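PDB 4J3Z: mandelate racemase/muconate lactonizing enzyme, which is an enolase-superfamily member, classed as an isomerase, that probably abstracts a proton alpha to a substrate carboxylate with the help of a divalent metal ion. Local coordinates for residues Y133-H138 with A155-E160; L188-C193 with E227-L232. All coordinates share one frame; numbering follows the deposited sequence.

Interaction 1: residues Y133-H138 with A155-E160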
ATOM      1  N   TYR D 133      32.916  28.921  -6.321  1.00 28.98           N
ATOM      2  CA  TYR D 133      34.289  29.035  -5.870  1.00 30.68           C
ATOM      3  C   TYR D 133      34.646  30.490  -5.528  1.00 31.96           C
ATOM      4  O   TYR D 133      33.961  31.417  -5.977  1.00 31.41           O
ATOM      5  CB  TYR D 133      35.218  28.504  -6.968  1.00 32.57           C
ATOM      6  CG  TYR D 133      34.949  27.062  -7.366  1.00 32.57           C
ATOM      7  CD1 TYR D 133      35.105  26.024  -6.445  1.00 31.29           C
ATOM      8  CD2 TYR D 133      34.539  26.741  -8.663  1.00 33.11           C
ATOM      9  CE1 TYR D 133      34.867  24.712  -6.806  1.00 31.97           C
ATOM     10  CE2 TYR D 133      34.295  25.424  -9.034  1.00 32.15           C
ATOM     11  CZ  TYR D 133      34.466  24.417  -8.100  1.00 32.82           C
ATOM     12  OH  TYR D 133      34.231  23.110  -8.446  1.00 34.86           O
ATOM     13  N   PRO D 134      35.705  30.693  -4.713  1.00 31.74           N
ATOM     14  CA  PRO D 134      36.226  32.027  -4.385  1.00 31.10           C
ATOM     15  C   PRO D 134      36.568  32.890  -5.601  1.00 31.59           C
ATOM     16  O   PRO D 134      37.311  32.471  -6.498  1.00 31.45           O
ATOM     17  CB  PRO D 134      37.500  31.718  -3.596  1.00 31.31           C
ATOM     18  CG  PRO D 134      37.210  30.411  -2.939  1.00 31.72           C
ATOM     19  CD  PRO D 134      36.366  29.640  -3.914  1.00 31.49           C
ATOM     20  N   GLU D 135      35.995  34.085  -5.624  1.00 31.37           N
ATOM     21  CA  GLU D 135      36.375  35.127  -6.563  1.00 29.68           C
ATOM     22  C   GLU D 135      37.787  35.612  -6.151  1.00 28.15           C
ATOM     23  O   GLU D 135      38.124  35.575  -4.967  1.00 27.19           O
ATOM     24  CB  GLU D 135      35.329  36.239  -6.480  1.00 29.42           C
ATOM     25  CG  GLU D 135      34.854  36.853  -7.789  1.00 30.36           C
ATOM     26  CD  GLU D 135      34.704  35.864  -8.930  1.00 32.06           C
ATOM     27  OE1 GLU D 135      34.216  34.735  -8.710  1.00 31.61           O
ATOM     28  OE2 GLU D 135      35.068  36.235 -10.068  1.00 33.60           O
ATOM     29  N   PRO D 136      38.623  36.052  -7.118  1.00 27.39           N
ATOM     30  CA  PRO D 136      40.038  36.301  -6.770  1.00 27.21           C
ATOM     31  C   PRO D 136      40.260  37.241  -5.576  1.00 27.63           C
ATOM     32  O   PRO D 136      41.308  37.170  -4.920  1.00 27.73           O
ATOM     33  CB  PRO D 136      40.602  36.913  -8.049  1.00 27.45           C
ATOM     34  CG  PRO D 136      39.755  36.316  -9.136  1.00 27.43           C
ATOM     35  CD  PRO D 136      38.366  36.295  -8.552  1.00 26.64           C
ATOM     36  N   HIS D 137      39.265  38.079  -5.289  1.00 26.64           N
ATOM     37  CA  HIS D 137      39.351  39.103  -4.261  1.00 26.41           C
ATOM     38  C   HIS D 137      38.720  38.663  -2.938  1.00 27.55           C
ATOM     39  O   HIS D 137      38.507  39.478  -2.035  1.00 27.56           O
ATOM     40  CB  HIS D 137      38.666  40.371  -4.766  1.00 26.46           C
ATOM     41  CG  HIS D 137      37.173  40.287  -4.771  1.00 25.46           C
ATOM     42  ND1 HIS D 137      36.473  39.512  -5.674  1.00 25.42           N
ATOM     43  CD2 HIS D 137      36.247  40.872  -3.979  1.00 24.73           C
ATOM     44  CE1 HIS D 137      35.179  39.625  -5.436  1.00 24.94           C
ATOM     45  NE2 HIS D 137      35.014  40.444  -4.412  1.00 24.85           N
ATOM     46  N   HIS D 138      38.411  37.372  -2.834  1.00 28.47           N
ATOM     47  CA  HIS D 138      37.779  36.822  -1.645  1.00 28.39           C
ATOM     48  C   HIS D 138      38.808  36.168  -0.734  1.00 30.70           C
ATOM     49  O   HIS D 138      39.736  35.506  -1.210  1.00 31.66           O
ATOM     50  CB  HIS D 138      36.714  35.788  -2.024  1.00 27.62           C
ATOM     51  CG  HIS D 138      35.418  36.379  -2.491  1.00 27.52           C
ATOM     52  ND1 HIS D 138      34.693  35.844  -3.533  1.00 27.28           N
ATOM     53  CD2 HIS D 138      34.706  37.443  -2.047  1.00 27.18           C
ATOM     54  CE1 HIS D 138      33.594  36.554  -3.715  1.00 26.23           C
ATOM     55  NE2 HIS D 138      33.579  37.531  -2.828  1.00 26.66           N
ATOM     56  N   ALA D 155      26.970  35.998  -8.836  1.00 26.46           N
ATOM     57  CA  ALA D 155      26.851  37.049  -9.861  1.00 27.93           C
ATOM     58  C   ALA D 155      27.881  36.896 -10.988  1.00 28.44           C
ATOM     59  O   ALA D 155      27.535  37.025 -12.160  1.00 30.35           O
ATOM     60  CB  ALA D 155      26.938  38.443  -9.235  1.00 27.51           C
ATOM     61  N   ALA D 156      29.132  36.599 -10.630  1.00 27.79           N
ATOM     62  CA  ALA D 156      30.205  36.390 -11.614  1.00 27.57           C
ATOM     63  C   ALA D 156      29.903  35.233 -12.572  1.00 28.63           C
ATOM     64  O   ALA D 156      30.164  35.321 -13.771  1.00 29.96           O
ATOM     65  CB  ALA D 156      31.542  36.179 -10.921  1.00 25.59           C
ATOM     66  N   ARG D 157      29.402  34.126 -12.072  1.00 27.69           N
ATOM     67  CA  ARG D 157      29.013  33.024 -12.923  1.00 27.16           C
ATOM     68  C   ARG D 157      27.848  33.288 -13.868  1.00 28.16           C
ATOM     69  O   ARG D 157      27.872  32.858 -14.992  1.00 28.84           O
ATOM     70  CB  ARG D 157      28.675  31.767 -12.142  1.00 26.63           C
ATOM     71  CG  ARG D 157      29.670  31.334 -11.134  1.00 26.49           C
ATOM     72  CD  ARG D 157      30.978  30.920 -11.741  1.00 25.93           C
ATOM     73  NE  ARG D 157      31.878  32.017 -11.917  1.00 26.56           N
ATOM     74  CZ  ARG D 157      32.665  32.553 -11.016  1.00 26.30           C
ATOM     75  NH1 ARG D 157      33.378  33.529 -11.397  1.00 26.52           N
ATOM     76  NH2 ARG D 157      32.747  32.163  -9.797  1.00 25.71           N
ATOM     77  N   VAL D 158      26.817  33.965 -13.386  1.00 28.03           N
ATOM     78  CA  VAL D 158      25.741  34.394 -14.279  1.00 28.64           C
ATOM     79  C   VAL D 158      26.265  35.291 -15.405  1.00 29.50           C
ATOM     80  O   VAL D 158      25.856  35.130 -16.558  1.00 30.53           O
ATOM     81  CB  VAL D 158      24.592  35.064 -13.493  1.00 29.58           C
ATOM     82  CG1 VAL D 158      23.724  35.948 -14.385  1.00 30.35           C
ATOM     83  CG2 VAL D 158      23.750  33.998 -12.811  1.00 28.67           C
ATOM     84  N   ALA D 159      27.184  36.207 -15.078  1.00 28.40           N
ATOM     85  CA  ALA D 159      27.830  37.068 -16.086  1.00 28.84           C
ATOM     86  C   ALA D 159      28.708  36.305 -17.089  1.00 28.29           C
ATOM     87  O   ALA D 159      28.988  36.802 -18.180  1.00 28.91           O
ATOM     88  CB  ALA D 159      28.632  38.188 -15.413  1.00 30.19           C
ATOM     89  N   GLU D 160      29.142  35.105 -16.723  1.00 28.63           N
ATOM     90  CA  GLU D 160      29.846  34.227 -17.669  1.00 29.69           C
ATOM     91  C   GLU D 160      28.890  33.349 -18.471  1.00 27.49           C
ATOM     92  O   GLU D 160      29.331  32.584 -19.326  1.00 26.83           O
ATOM     93  CB  GLU D 160      30.836  33.322 -16.937  1.00 31.67           C
ATOM     94  CG  GLU D 160      32.086  34.003 -16.407  1.00 32.41           C
ATOM     95  CD  GLU D 160      32.743  33.164 -15.331  1.00 35.91           C
ATOM     96  OE1 GLU D 160      32.210  32.061 -15.033  1.00 33.76           O
ATOM     97  OE2 GLU D 160      33.783  33.605 -14.787  1.00 38.60           O
TER
HETATM   98  O   HOH W   1      32.566  29.737  -9.359  1.00 20.56           O
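R157 bends at CB-CG and again at CG-CD (chi2 -65°, chi3 88°), which brings its guanidinium to E135, whose own chain bends at CB-CG to present the carboxylate. The two side chains run antiparallel to one another, and the arginine presents its NH1-NH2 end to the acid. R157 NH1 lies 3.1 Å from E135 OE1 and R157 NH2 3.2 Å from the same oxygen, so a single carboxylate atom takes both bonds of the salt bridge, on its syn side. Neither bond is straight, and the carboxylate and guanidinium planes are turned 32° apart; a longer, weak bond runs from NH1 to OE2. E135 OE2 also rests against the A156 methyl, 3.6 Å from A156 CB. From its own segment E160 comes to another edge of the guanidinium, its OE1 3.1 Å from R157 NE, making a three-residue charge network in which the arginine separates two acids and probably screens their repulsion. An alanine in place of R157 would remove this shared cation, and E135 and E160 would probably be left without their mate and free to turn. The E135 end is shaped by a type I turn from E135 to H138, inside which E135 N donates to H138 ND1 at 3.0 Å. The contact lies at the surface, joining the loop that follows strand 125-131 to the C-terminal end of helix 147-159; the same helix also holds the loop through S153, bonded to Y133 O, and E152, which accepts from H137 and H138.

Interaction 2: residues L188-C193 with E227-L232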
ATOM      1  N   LEU D 188      22.529  29.535   8.285  1.00 23.09           N
ATOM      2  CA  LEU D 188      23.509  29.753   7.197  1.00 24.12           C
ATOM      3  C   LEU D 188      23.033  29.294   5.805  1.00 23.70           C
ATOM      4  O   LEU D 188      23.374  29.923   4.808  1.00 23.81           O
ATOM      5  CB  LEU D 188      24.857  29.092   7.533  1.00 24.40           C
ATOM      6  CG  LEU D 188      26.083  29.421   6.681  1.00 24.80           C
ATOM      7  CD1 LEU D 188      26.469  30.897   6.791  1.00 25.76           C
ATOM      8  CD2 LEU D 188      27.264  28.538   7.056  1.00 24.65           C
ATOM      9  N   SER D 189      22.258  28.206   5.754  1.00 23.60           N
ATOM     10  CA  SER D 189      21.627  27.722   4.512  1.00 23.67           C
ATOM     11  C   SER D 189      20.624  28.706   3.908  1.00 23.67           C
ATOM     12  O   SER D 189      20.653  28.966   2.702  1.00 23.45           O
ATOM     13  CB  SER D 189      20.923  26.377   4.746  1.00 24.14           C
ATOM     14  OG  SER D 189      21.797  25.421   5.320  1.00 23.78           O
ATOM     15  N   ALA D 190      19.726  29.228   4.743  1.00 24.63           N
ATOM     16  CA  ALA D 190      18.753  30.248   4.309  1.00 25.02           C
ATOM     17  C   ALA D 190      19.424  31.577   3.928  1.00 25.78           C
ATOM     18  O   ALA D 190      19.164  32.123   2.850  1.00 26.52           O
ATOM     19  CB  ALA D 190      17.684  30.462   5.376  1.00 24.58           C
ATOM     20  N   ARG D 191      20.295  32.088   4.795  1.00 26.17           N
ATOM     21  CA  ARG D 191      21.057  33.315   4.489  1.00 26.41           C
ATOM     22  C   ARG D 191      21.786  33.194   3.157  1.00 26.51           C
ATOM     23  O   ARG D 191      21.754  34.119   2.339  1.00 26.72           O
ATOM     24  CB  ARG D 191      22.053  33.644   5.608  1.00 26.85           C
ATOM     25  CG  ARG D 191      21.460  34.425   6.774  1.00 27.88           C
ATOM     26  CD  ARG D 191      22.470  34.601   7.916  1.00 29.34           C
ATOM     27  NE  ARG D 191      23.795  35.041   7.453  1.00 29.02           N
ATOM     28  CZ  ARG D 191      24.923  34.927   8.159  1.00 29.42           C
ATOM     29  NH1 ARG D 191      24.913  34.394   9.381  1.00 28.70           N
ATOM     30  NH2 ARG D 191      26.075  35.344   7.642  1.00 28.98           N
ATOM     31  N   PHE D 192      22.419  32.038   2.934  1.00 26.99           N
ATOM     32  CA  PHE D 192      23.051  31.714   1.649  1.00 26.22           C
ATOM     33  C   PHE D 192      22.080  31.747   0.480  1.00 27.79           C
ATOM     34  O   PHE D 192      22.376  32.362  -0.548  1.00 29.34           O
ATOM     35  CB  PHE D 192      23.731  30.354   1.709  1.00 25.85           C
ATOM     36  CG  PHE D 192      25.224  30.422   1.874  1.00 25.45           C
ATOM     37  CD1 PHE D 192      25.792  30.880   3.064  1.00 25.90           C
ATOM     38  CD2 PHE D 192      26.062  30.010   0.850  1.00 24.25           C
ATOM     39  CE1 PHE D 192      27.167  30.932   3.216  1.00 25.56           C
ATOM     40  CE2 PHE D 192      27.434  30.051   1.003  1.00 24.47           C
ATOM     41  CZ  PHE D 192      27.988  30.517   2.185  1.00 25.08           C
ATOM     42  N   CYS D 193      20.926  31.096   0.631  1.00 27.74           N
ATOM     43  CA  CYS D 193      19.896  31.095  -0.426  1.00 27.64           C
ATOM     44  C   CYS D 193      19.312  32.485  -0.699  1.00 28.46           C
ATOM     45  O   CYS D 193      19.069  32.835  -1.854  1.00 30.23           O
ATOM     46  CB  CYS D 193      18.755  30.124  -0.089  1.00 26.04           C
ATOM     47  SG  CYS D 193      19.090  28.375  -0.372  1.00 24.96           S
ATOM     48  N   GLU D 227      12.989  26.451   1.281  1.00 24.78           N
ATOM     49  CA  GLU D 227      11.897  26.460   0.303  1.00 24.65           C
ATOM     50  C   GLU D 227      11.541  27.836  -0.260  1.00 24.67           C
ATOM     51  O   GLU D 227      11.435  27.973  -1.489  1.00 24.44           O
ATOM     52  CB  GLU D 227      10.644  25.805   0.861  1.00 24.50           C
ATOM     53  CG  GLU D 227      10.449  24.375   0.411  1.00 24.08           C
ATOM     54  CD  GLU D 227       9.363  23.699   1.202  1.00 24.07           C
ATOM     55  OE1 GLU D 227       8.638  24.422   1.916  1.00 24.21           O
ATOM     56  OE2 GLU D 227       9.242  22.460   1.117  1.00 24.87           O
ATOM     57  N   PRO D 228      11.334  28.850   0.618  1.00 24.47           N
ATOM     58  CA  PRO D 228      10.993  30.179   0.099  1.00 24.44           C
ATOM     59  C   PRO D 228      11.928  30.689  -1.009  1.00 24.85           C
ATOM     60  O   PRO D 228      11.540  31.573  -1.777  1.00 25.14           O
ATOM     61  CB  PRO D 228      11.099  31.072   1.336  1.00 24.41           C
ATOM     62  CG  PRO D 228      10.741  30.170   2.468  1.00 24.64           C
ATOM     63  CD  PRO D 228      11.281  28.818   2.096  1.00 24.70           C
ATOM     64  N   TYR D 229      13.122  30.139  -1.106  1.00 24.31           N
ATOM     65  CA  TYR D 229      14.052  30.548  -2.110  1.00 24.29           C
ATOM     66  C   TYR D 229      14.032  29.746  -3.376  1.00 24.05           C
ATOM     67  O   TYR D 229      14.765  30.021  -4.269  1.00 24.29           O
ATOM     68  CB  TYR D 229      15.449  30.639  -1.547  1.00 24.41           C
ATOM     69  CG  TYR D 229      15.450  31.293  -0.242  1.00 24.32           C
ATOM     70  CD1 TYR D 229      15.305  32.647  -0.142  1.00 24.81           C
ATOM     71  CD2 TYR D 229      15.514  30.561   0.911  1.00 24.04           C
ATOM     72  CE1 TYR D 229      15.255  33.255   1.072  1.00 24.84           C
ATOM     73  CE2 TYR D 229      15.469  31.165   2.117  1.00 24.16           C
ATOM     74  CZ  TYR D 229      15.342  32.507   2.183  1.00 24.82           C
ATOM     75  OH  TYR D 229      15.306  33.095   3.372  1.00 26.80           O
ATOM     76  N   ASP D 230      13.136  28.771  -3.432  1.00 23.95           N
ATOM     77  CA  ASP D 230      12.927  27.930  -4.609  1.00 24.32           C
ATOM     78  C   ASP D 230      14.144  27.261  -5.222  1.00 23.97           C
ATOM     79  O   ASP D 230      14.441  27.460  -6.393  1.00 23.78           O
ATOM     80  CB  ASP D 230      12.088  28.593  -5.698  1.00 23.55           C
ATOM     81  CG  ASP D 230      11.719  27.616  -6.799  1.00 24.64           C
ATOM     82  OD1 ASP D 230      11.338  26.483  -6.476  1.00 25.19           O
ATOM     83  OD2 ASP D 230      11.828  27.955  -7.984  1.00 24.81           O
ATOM     84  N   PRO D 231      14.871  26.496  -4.426  1.00 23.74           N
ATOM     85  CA  PRO D 231      16.044  25.784  -4.986  1.00 23.37           C
ATOM     86  C   PRO D 231      15.640  24.721  -6.007  1.00 23.43           C
ATOM     87  O   PRO D 231      14.662  23.990  -5.776  1.00 23.05           O
ATOM     88  CB  PRO D 231      16.663  25.105  -3.766  1.00 22.97           C
ATOM     89  CG  PRO D 231      15.537  24.954  -2.798  1.00 23.81           C
ATOM     90  CD  PRO D 231      14.594  26.108  -3.030  1.00 23.59           C
ATOM     91  N   LEU D 232      16.379  24.633  -7.117  1.00 23.19           N
ATOM     92  CA  LEU D 232      16.080  23.647  -8.165  1.00 23.57           C
ATOM     93  C   LEU D 232      16.167  22.222  -7.654  1.00 24.11           C
ATOM     94  O   LEU D 232      15.457  21.336  -8.163  1.00 25.10           O
ATOM     95  CB  LEU D 232      17.000  23.806  -9.379  1.00 24.00           C
ATOM     96  CG  LEU D 232      16.645  23.057 -10.678  1.00 23.62           C
ATOM     97  CD1 LEU D 232      17.235  23.736 -11.897  1.00 22.79           C
ATOM     98  CD2 LEU D 232      17.096  21.613 -10.650  1.00 24.99           C
TER
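C193 and Y229 make the close part of this contact: the cysteine CB sits 3.4 Å from CD2 of the tyrosine and 3.5 Å from its CG, at the inner end of the ring. The backbone of C193 adds to this, its carbonyl carbon lying 4.0 Å above the plane of the Y229 ring, displaced from the ring centre toward its edge atoms. With CG anti to its carbonyl carbon (chi1 -44°), Y229 lays its ring alongside helix 183-200, one face against the turn between A190 and C193. The sulfur stands farther off, C193 SG being 5.3 Å from the centroid of the Y229 ring and 51° from the ring normal, an oblique sulfur-aromatic contact. I226, at the end of helix 216-226, also packs on C193, which is buried. These segments belong to the (beta/alpha)-barrel of the enolase C-terminal domain: helix 183-200 runs on the outside of the barrel, and 227-232 is the connection that starts with a short 3-10 turn after helix 216-226 and leads into strand 233-235. Toward the hydroxyl end of the ring the packing eases. The methyl carbon CB of A190 is 4.0 Å from Y229 CE2 and the A190 carbonyl oxygen 3.9 Å from the same carbon, and between the two segments the outer half of the ring makes van der Waals contacts. A190 and Y229 are both partly exposed, unlike the cysteine. Beyond Y229 the connection reaches a second subunit, where D230 forms a salt bridge with R221 of that neighbouring copy and packs on its L183.

How the interactions relate
From the N terminus, the chain leaves strand 125-131 and enters the loop 133-138; interaction 1 closes the short excursion through helix 140-143 and most of helix 147-159, bringing the end of that helix back to the loop. Strand 164-167 follows, then helix 183-200, on which interaction 2 opens. It spans strand 205-209 and helix 216-226 before closing at 227-232, just ahead of strand 233-235. The two are therefore in series, neither nested nor crossed. The centres of interaction 1 and interaction 2 are about 19 Å apart, and the nearest atoms of interaction 1 and interaction 2 are about 9 Å apart, without touching. F192 packs on A150 of helix 147-159, linking the two neighbouring barrel helices.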